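Glutathione peroxidase (Schistosoma mansoni, PDB 2V1M) catalyses the reduction of hydrogen peroxide by two glutathiones, giving glutathione disulfide and water, and is a peroxidase of the thioredoxin-like superfamily. Local coordinates at residues A[33-39]-A[65-71]; A[52-56]-A[154-159]; A[17-21]-A[83-87]. One frame throughout, in Å; residues are numbered along the deposited sequence.

Contact 1. Residues A[33-39]-A[65-71]; sequences VCLIVNV and LRILAFP
With chi1 of -57° Ile36 sets CG1 beside the backbone N, which leaves the CG2 methyl directed at the ring of Phe70. Leu65 has CG anti to N (chi1 178°), and its CD1 comes up beside Val33. These pairs belong to two neighbouring parallel strands, 33-39 and 65-71, in the central sheet of the thioredoxin-like fold. Helix 46-60 joins them as a beta-alpha-beta crossover. The register is unbroken, from Val33 beside Leu65 to Val39 beside Pro71.

Six backbone hydrogen bonds form the ladder. Leu35, Val37 and Val39 donate through N to the O atoms of Arg66, Leu68 and Phe70. Val33, Leu35 and Val37 accept from the same three residues. The bond from Phe70 N to Val37 O is 2.9 Å and nearly straight (172°). The bond from Val39 N to Phe70 O closes the ladder.

On one face Cys34, Ile36 and Asn38 lie beside Arg66, Leu68 and Phe70. Cys34 CB meets Leu68 CD1 at 4.0 Å. Ile36 CG2 approaches Phe70 CD2 obliquely at 3.8 Å. Helix 113-121 covers part of this face, and Phe101 stacks on the Phe70 ring. The buried amide of Asn38 turns away from the second strand and donates through ND2 to Trp132 O.

Val33, Leu35, Val37 and Val39 share the other face with Leu65, Ile67, Ala69 and Pro71, where helix 46-60 packs. Leu65 CD1 touches Val33 CG1 at 4.1 Å. At the far end Val39 puts one methyl on each of two neighbours: Val39 CG1 lies 3.8 Å from Ala69 CB, and Val39 CG2 lies 3.6 Å from Pro71 N.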
# COMPACT_ATOMS: atom_id res chain seq x y z
N VAL A 33 3.72 9.81 6.99
CA VAL A 33 2.57 8.91 7.11
C VAL A 33 2.50 8.08 5.84
O VAL A 33 2.63 8.65 4.75
CB VAL A 33 1.27 9.73 7.32
CG1 VAL A 33 0.02 8.85 7.25
CG2 VAL A 33 1.33 10.49 8.62
N CYS A 34 2.29 6.76 5.97
CA CYS A 34 2.22 5.91 4.81
C CYS A 34 0.88 5.22 4.70
O CYS A 34 0.32 4.76 5.71
CB CYS A 34 3.33 4.84 4.81
SG CYS A 34 5.01 5.50 4.83
N LEU A 35 0.39 5.12 3.47
CA LEU A 35 -0.80 4.34 3.17
C LEU A 35 -0.35 3.21 2.25
O LEU A 35 0.14 3.47 1.14
CB LEU A 35 -1.88 5.19 2.50
CG LEU A 35 -3.21 4.45 2.31
CD1 LEU A 35 -3.89 4.13 3.68
CD2 LEU A 35 -4.13 5.27 1.41
N ILE A 36 -0.41 1.96 2.75
CA ILE A 36 0.13 0.81 2.05
C ILE A 36 -1.02 -0.00 1.48
O ILE A 36 -1.91 -0.46 2.26
CB ILE A 36 1.04 -0.03 3.00
CG1 ILE A 36 2.15 0.88 3.57
CG2 ILE A 36 1.57 -1.22 2.21
CD1 ILE A 36 3.13 0.17 4.50
N VAL A 37 -1.01 -0.18 0.17
CA VAL A 37 -2.16 -0.76 -0.54
C VAL A 37 -1.68 -1.90 -1.39
O VAL A 37 -0.71 -1.76 -2.14
CB VAL A 37 -2.80 0.35 -1.45
CG1 VAL A 37 -4.11 -0.20 -2.08
CG2 VAL A 37 -3.04 1.61 -0.68
N ASN A 38 -2.33 -3.08 -1.31
CA ASN A 38 -2.06 -4.16 -2.27
C ASN A 38 -2.98 -3.94 -3.46
O ASN A 38 -4.15 -3.65 -3.28
CB ASN A 38 -2.23 -5.54 -1.64
CG ASN A 38 -3.66 -5.81 -1.11
OD1 ASN A 38 -4.13 -5.12 -0.19
ND2 ASN A 38 -4.32 -6.83 -1.67
N VAL A 39 -2.41 -4.04 -4.68
CA VAL A 39 -3.12 -3.61 -5.87
C VAL A 39 -3.19 -4.73 -6.89
O VAL A 39 -2.51 -5.76 -6.81
CB VAL A 39 -2.46 -2.32 -6.47
CG1 VAL A 39 -2.53 -1.18 -5.48
CG2 VAL A 39 -1.01 -2.59 -6.90
N LEU A 65 2.28 12.69 3.27
CA LEU A 65 1.73 11.39 2.94
C LEU A 65 2.57 10.68 1.87
O LEU A 65 2.89 11.31 0.84
CB LEU A 65 0.30 11.51 2.42
CG LEU A 65 -0.34 10.17 2.01
CD1 LEU A 65 -0.56 9.25 3.21
CD2 LEU A 65 -1.67 10.45 1.32
N ARG A 66 2.85 9.40 2.08
CA ARG A 66 3.45 8.54 1.06
C ARG A 66 2.54 7.34 0.85
O ARG A 66 2.23 6.62 1.78
CB ARG A 66 4.87 8.11 1.50
CG ARG A 66 5.82 9.31 1.69
CD ARG A 66 6.11 10.02 0.38
NE ARG A 66 7.06 11.11 0.59
CZ ARG A 66 6.71 12.36 0.94
NH1 ARG A 66 5.43 12.67 1.21
NH2 ARG A 66 7.65 13.29 1.07
N ILE A 67 2.13 7.13 -0.39
CA ILE A 67 1.34 5.97 -0.76
C ILE A 67 2.24 4.94 -1.40
O ILE A 67 3.03 5.29 -2.31
CB ILE A 67 0.17 6.39 -1.71
CG1 ILE A 67 -0.74 7.39 -0.99
CG2 ILE A 67 -0.58 5.15 -2.22
CD1 ILE A 67 -1.77 8.04 -1.93
N LEU A 68 2.15 3.70 -0.92
CA LEU A 68 2.99 2.59 -1.39
C LEU A 68 2.05 1.53 -1.95
O LEU A 68 1.18 1.04 -1.21
CB LEU A 68 3.82 1.99 -0.26
CG LEU A 68 4.94 2.79 0.36
CD1 LEU A 68 4.51 3.96 1.12
CD2 LEU A 68 5.76 1.84 1.22
N ALA A 69 2.24 1.15 -3.21
CA ALA A 69 1.34 0.19 -3.88
C ALA A 69 2.11 -1.07 -4.24
O ALA A 69 3.10 -1.02 -5.01
CB ALA A 69 0.73 0.81 -5.12
N PHE A 70 1.64 -2.20 -3.70
CA PHE A 70 2.25 -3.52 -3.88
C PHE A 70 1.35 -4.39 -4.75
O PHE A 70 0.31 -4.86 -4.29
CB PHE A 70 2.47 -4.19 -2.52
CG PHE A 70 3.61 -3.55 -1.77
CD1 PHE A 70 4.92 -3.97 -1.98
CD2 PHE A 70 3.36 -2.50 -0.88
CE1 PHE A 70 5.99 -3.36 -1.35
CE2 PHE A 70 4.43 -1.89 -0.22
CZ PHE A 70 5.74 -2.31 -0.46
N PRO A 71 1.75 -4.64 -6.00
CA PRO A 71 0.98 -5.59 -6.84
C PRO A 71 0.99 -6.97 -6.20
O PRO A 71 1.98 -7.40 -5.62
CB PRO A 71 1.74 -5.60 -8.17
CG PRO A 71 2.47 -4.22 -8.19
CD PRO A 71 2.90 -4.08 -6.75

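Contact 2. Residues A[52-56]-A[154-159]; sequences QLQEM and APYDIE
Gln52 lays its side chain flat over one face of the Tyr156 ring. It belongs to helix 46-60, the crossover helix of the thioredoxin-like fold. The contact joins this helix to the turn that leads into the C-terminal helix 159-167, both on the Leu35 face of the central sheet.

The tight part centres on Gln52, Met56 and Pro155. Gln52 CG sits 3.6 Å from the Tyr156 ring centroid, only 8° off the normal, which makes a CH-pi contact. Its chain runs extended beyond CG (chi2 -169°), and the amide stacks on the ring with the planes 7° apart. This places Gln52 OE1 to accept a hydrogen bond from Tyr156 N at 2.9 Å. The N-H points almost straight at the oxygen, although the donor is tilted from the amide's carbonyl plane. One glutamine thus holds both the ring and the backbone of Tyr156.

Toward the sheet, Pro155 is buried between side chains of the helix. Pro155 CB meets Leu53 CD2 at 3.9 Å and Met56 SD at 3.6 Å. Met56 also reaches the Tyr156 ring, but at its edge, as a Met-aromatic contact. Met56 CG lies in the ring plane, 3.8 Å from Tyr156 CD1. Met56 is modelled in two conformers, and its contacts are those of the one described.

The outer side is looser. Tyr156 and Glu55 are both exposed there, and Glu55 has two conformers. In the one described Glu55 OE1 lies too close to Tyr156 OH for a hydrogen bond, so the pairing is doubtful.

Beside Met56, Glu159 directs OE2 to Arg59 in a salt bridge. Glu159 OE1 rests 3.6 Å from Met56 CG.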
# COMPACT_ATOMS: atom_id res chain seq x y z
N GLN A 52 -8.58 7.56 -7.00
CA GLN A 52 -8.63 8.25 -5.72
C GLN A 52 -7.24 8.31 -5.08
O GLN A 52 -6.91 9.33 -4.45
CB GLN A 52 -9.61 7.59 -4.77
CG GLN A 52 -11.07 7.77 -5.24
CD GLN A 52 -12.09 7.35 -4.21
OE1 GLN A 52 -11.78 7.02 -3.07
NE2 GLN A 52 -13.35 7.38 -4.60
N LEU A 53 -6.46 7.23 -5.17
CA LEU A 53 -5.10 7.28 -4.61
C LEU A 53 -4.25 8.37 -5.27
O LEU A 53 -3.47 9.05 -4.60
CB LEU A 53 -4.42 5.91 -4.69
CG LEU A 53 -5.05 4.85 -3.79
CD1 LEU A 53 -4.50 3.47 -4.20
CD2 LEU A 53 -4.69 5.12 -2.31
N GLN A 54 -4.35 8.50 -6.59
CA GLN A 54 -3.56 9.54 -7.28
C GLN A 54 -4.02 10.94 -6.86
O GLN A 54 -3.17 11.85 -6.69
CB GLN A 54 -3.63 9.33 -8.80
CG GLN A 54 -2.96 10.44 -9.58
CD GLN A 54 -1.54 10.73 -9.22
OE1 GLN A 54 -0.80 9.86 -8.70
NE2 GLN A 54 -1.12 11.98 -9.49
N GLU A 55 -5.33 11.14 -6.70
CA GLU A 55 -5.83 12.42 -6.18
C GLU A 55 -5.32 12.68 -4.76
O GLU A 55 -4.97 13.81 -4.40
CB GLU A 55 -7.36 12.46 -6.24
CG GLU A 55 -7.92 12.55 -7.65
CD GLU A 55 -9.21 11.73 -7.93
OE1 GLU A 55 -9.90 11.30 -6.98
OE2 GLU A 55 -9.53 11.48 -9.12
N MET A 56 -5.34 11.65 -3.92
CA MET A 56 -4.88 11.86 -2.56
C MET A 56 -3.38 12.12 -2.49
O MET A 56 -2.96 12.97 -1.70
CB MET A 56 -5.26 10.70 -1.68
CG MET A 56 -6.75 10.57 -1.48
SD MET A 56 -7.25 9.03 -0.69
CE MET A 56 -6.59 9.31 0.96
N ALA A 154 -13.33 3.08 0.20
CA ALA A 154 -12.83 4.06 -0.75
C ALA A 154 -11.60 4.75 -0.16
O ALA A 154 -11.65 5.19 0.99
CB ALA A 154 -13.91 5.10 -1.04
N PRO A 155 -10.53 4.95 -0.96
CA PRO A 155 -9.38 5.69 -0.41
C PRO A 155 -9.78 7.03 0.18
O PRO A 155 -9.25 7.42 1.22
CB PRO A 155 -8.45 5.82 -1.63
CG PRO A 155 -8.72 4.52 -2.43
CD PRO A 155 -10.24 4.32 -2.28
N TYR A 156 -10.71 7.74 -0.44
CA TYR A 156 -11.12 9.04 0.08
C TYR A 156 -11.63 8.96 1.52
O TYR A 156 -11.50 9.94 2.27
CB TYR A 156 -12.20 9.65 -0.80
CG TYR A 156 -11.76 10.22 -2.10
CD1 TYR A 156 -10.42 10.43 -2.39
CD2 TYR A 156 -12.70 10.60 -3.05
CE1 TYR A 156 -10.01 11.01 -3.57
CE2 TYR A 156 -12.31 11.17 -4.26
CZ TYR A 156 -10.96 11.37 -4.49
OH TYR A 156 -10.59 11.94 -5.68
N ASP A 157 -12.22 7.84 1.89
CA ASP A 157 -12.75 7.71 3.25
C ASP A 157 -11.68 7.52 4.30
O ASP A 157 -11.98 7.53 5.50
CB ASP A 157 -13.76 6.60 3.30
CG ASP A 157 -15.05 6.95 2.52
OD1 ASP A 157 -15.29 8.15 2.27
OD2 ASP A 157 -15.84 6.06 2.24
N ILE A 158 -10.42 7.40 3.87
CA ILE A 158 -9.28 7.28 4.78
C ILE A 158 -8.64 8.66 5.03
O ILE A 158 -7.79 8.81 5.93
CB ILE A 158 -8.26 6.27 4.18
CG1 ILE A 158 -8.95 4.93 3.94
CG2 ILE A 158 -7.04 6.07 5.10
CD1 ILE A 158 -8.11 3.94 3.16
N GLU A 159 -9.05 9.67 4.28
CA GLU A 159 -8.35 10.95 4.33
C GLU A 159 -8.42 11.60 5.71
O GLU A 159 -7.44 12.18 6.16
CB GLU A 159 -8.93 11.88 3.26
CG GLU A 159 -8.09 13.08 3.03
CD GLU A 159 -8.23 13.67 1.63
OE1 GLU A 159 -8.47 12.94 0.65
OE2 GLU A 159 -8.08 14.90 1.56

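Contact 3. Residues A[17-21]-A[83-87]; sequences KDING and EAEIK
Ile19, with the most surface buried here, lays its side chain over Glu83, Ile86 and Lys87 in the first turn of helix 83-94. CG1 is anti to the backbone N (chi1 -158°), and CD1 extends beyond it to the helix. Ile19 CG1 meets Glu83 CB at 3.8 Å. Ile19 CD1 lies 3.8 Å from Lys87 CB and 3.9 Å from Ile86 CG2.

Lys87 comes next. Its chain is fully extended and passes Ile19 to reach the exposed Asn20. Lys87 NZ donates to Asn20 OD1 at 2.8 Å, tilted 21° from the amide's carbonyl plane. The methylenes of Lys87 thus flank the isoleucine while its charged end meets the loop.

Glu83 is the third. Glu83 CB lies against Ile19 O at 3.6 Å. The chain then bends at chi2, and OE2 accepts from Lys103 N.

The loop is a type I beta turn from Asp18 to Gly21. Within it Asp18 OD1 accepts from Asn20 N, an Asx turn.

This turn links the antiparallel strands 15-17 and 23-25, a beta hairpin. The contact sets the hairpin's tip against the start of helix 83-94, while backbone bonds tie Lys17 to Ser102 and Ile19 to Met100 of strand 99-100.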
# COMPACT_ATOMS: atom_id res chain seq x y z
N LYS A 17 11.54 -4.67 -3.17
CA LYS A 17 11.94 -4.33 -4.53
C LYS A 17 10.87 -3.41 -5.15
O LYS A 17 9.69 -3.75 -5.18
CB LYS A 17 12.07 -5.62 -5.34
CG LYS A 17 12.71 -5.43 -6.72
CD LYS A 17 12.85 -6.76 -7.49
CE LYS A 17 13.68 -7.82 -6.74
NZ LYS A 17 15.05 -7.34 -6.52
N ASP A 18 11.31 -2.25 -5.65
CA ASP A 18 10.37 -1.34 -6.30
C ASP A 18 10.02 -1.84 -7.72
O ASP A 18 10.56 -2.86 -8.18
CB ASP A 18 10.84 0.13 -6.23
CG ASP A 18 11.86 0.54 -7.28
OD1 ASP A 18 12.13 -0.20 -8.24
OD2 ASP A 18 12.36 1.68 -7.10
N ILE A 19 9.12 -1.14 -8.39
CA ILE A 19 8.59 -1.69 -9.66
C ILE A 19 9.63 -1.70 -10.78
O ILE A 19 9.44 -2.38 -11.77
CB ILE A 19 7.28 -1.03 -10.08
CG1 ILE A 19 6.47 -1.91 -11.04
CG2 ILE A 19 7.56 0.39 -10.62
CD1 ILE A 19 5.00 -1.49 -11.11
N ASN A 20 10.70 -0.91 -10.59
CA ASN A 20 11.83 -0.87 -11.54
C ASN A 20 12.90 -1.90 -11.23
O ASN A 20 13.94 -1.96 -11.93
CB ASN A 20 12.46 0.52 -11.54
CG ASN A 20 11.47 1.59 -11.99
OD1 ASN A 20 10.67 1.35 -12.90
ND2 ASN A 20 11.51 2.75 -11.35
N GLY A 21 12.67 -2.72 -10.20
CA GLY A 21 13.65 -3.73 -9.80
C GLY A 21 14.68 -3.21 -8.82
O GLY A 21 15.63 -3.96 -8.51
N GLU A 83 6.02 -6.67 -14.06
CA GLU A 83 6.18 -5.32 -13.53
C GLU A 83 6.18 -4.26 -14.62
O GLU A 83 5.57 -3.21 -14.44
CB GLU A 83 7.47 -5.22 -12.70
CG GLU A 83 7.35 -5.84 -11.31
CD GLU A 83 7.34 -7.36 -11.20
OE1 GLU A 83 7.60 -8.09 -12.21
OE2 GLU A 83 7.11 -7.87 -10.07
N ALA A 84 6.90 -4.47 -15.73
CA ALA A 84 6.98 -3.38 -16.73
C ALA A 84 5.58 -3.06 -17.26
O ALA A 84 5.26 -1.88 -17.48
CB ALA A 84 7.93 -3.73 -17.85
N GLU A 85 4.78 -4.08 -17.49
CA GLU A 85 3.44 -3.88 -18.02
C GLU A 85 2.52 -3.25 -16.98
O GLU A 85 1.70 -2.38 -17.33
CB GLU A 85 2.89 -5.19 -18.53
CG GLU A 85 1.50 -5.09 -19.12
CD GLU A 85 1.01 -6.38 -19.80
OE1 GLU A 85 1.71 -7.41 -19.80
OE2 GLU A 85 -0.13 -6.34 -20.33
N ILE A 86 2.61 -3.68 -15.72
CA ILE A 86 1.85 -3.02 -14.65
C ILE A 86 2.20 -1.52 -14.61
O ILE A 86 1.33 -0.62 -14.53
CB ILE A 86 2.13 -3.68 -13.30
CG1 ILE A 86 1.60 -5.13 -13.28
CG2 ILE A 86 1.47 -2.86 -12.17
CD1 ILE A 86 2.12 -5.94 -12.12
N LYS A 87 3.49 -1.23 -14.61
CA LYS A 87 3.95 0.16 -14.52
C LYS A 87 3.40 0.98 -15.67
O LYS A 87 2.89 2.10 -15.48
CB LYS A 87 5.48 0.21 -14.53
CG LYS A 87 6.02 1.65 -14.38
CD LYS A 87 7.53 1.71 -14.57
CE LYS A 87 8.06 3.12 -14.40
NZ LYS A 87 9.51 3.22 -14.65

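How the contacts relate
Contact 1 is centred about 2 Å from the centre of the chain, and the other two sit further out. Contact 2 is centred about 11 Å from the centre of contact 1 and packs on it. Leu53 CD2 touches Leu35 CD2 at 3.8 Å, and Ile158 also leans on Leu35. Contact 3, its centre about 14 Å from that of contact 1, meets it where Pro71 CB touches Ile86 CD1 at 4.0 Å. Contacts 2 and 3 do not touch; their nearest atoms are about 11 Å apart. Cys43, probably the active-site residue as in relatives, is a changed residue here, oxidised to cysteinesulfonic acid. In sequence it lies in the loop between strand 33-39 and helix 46-60.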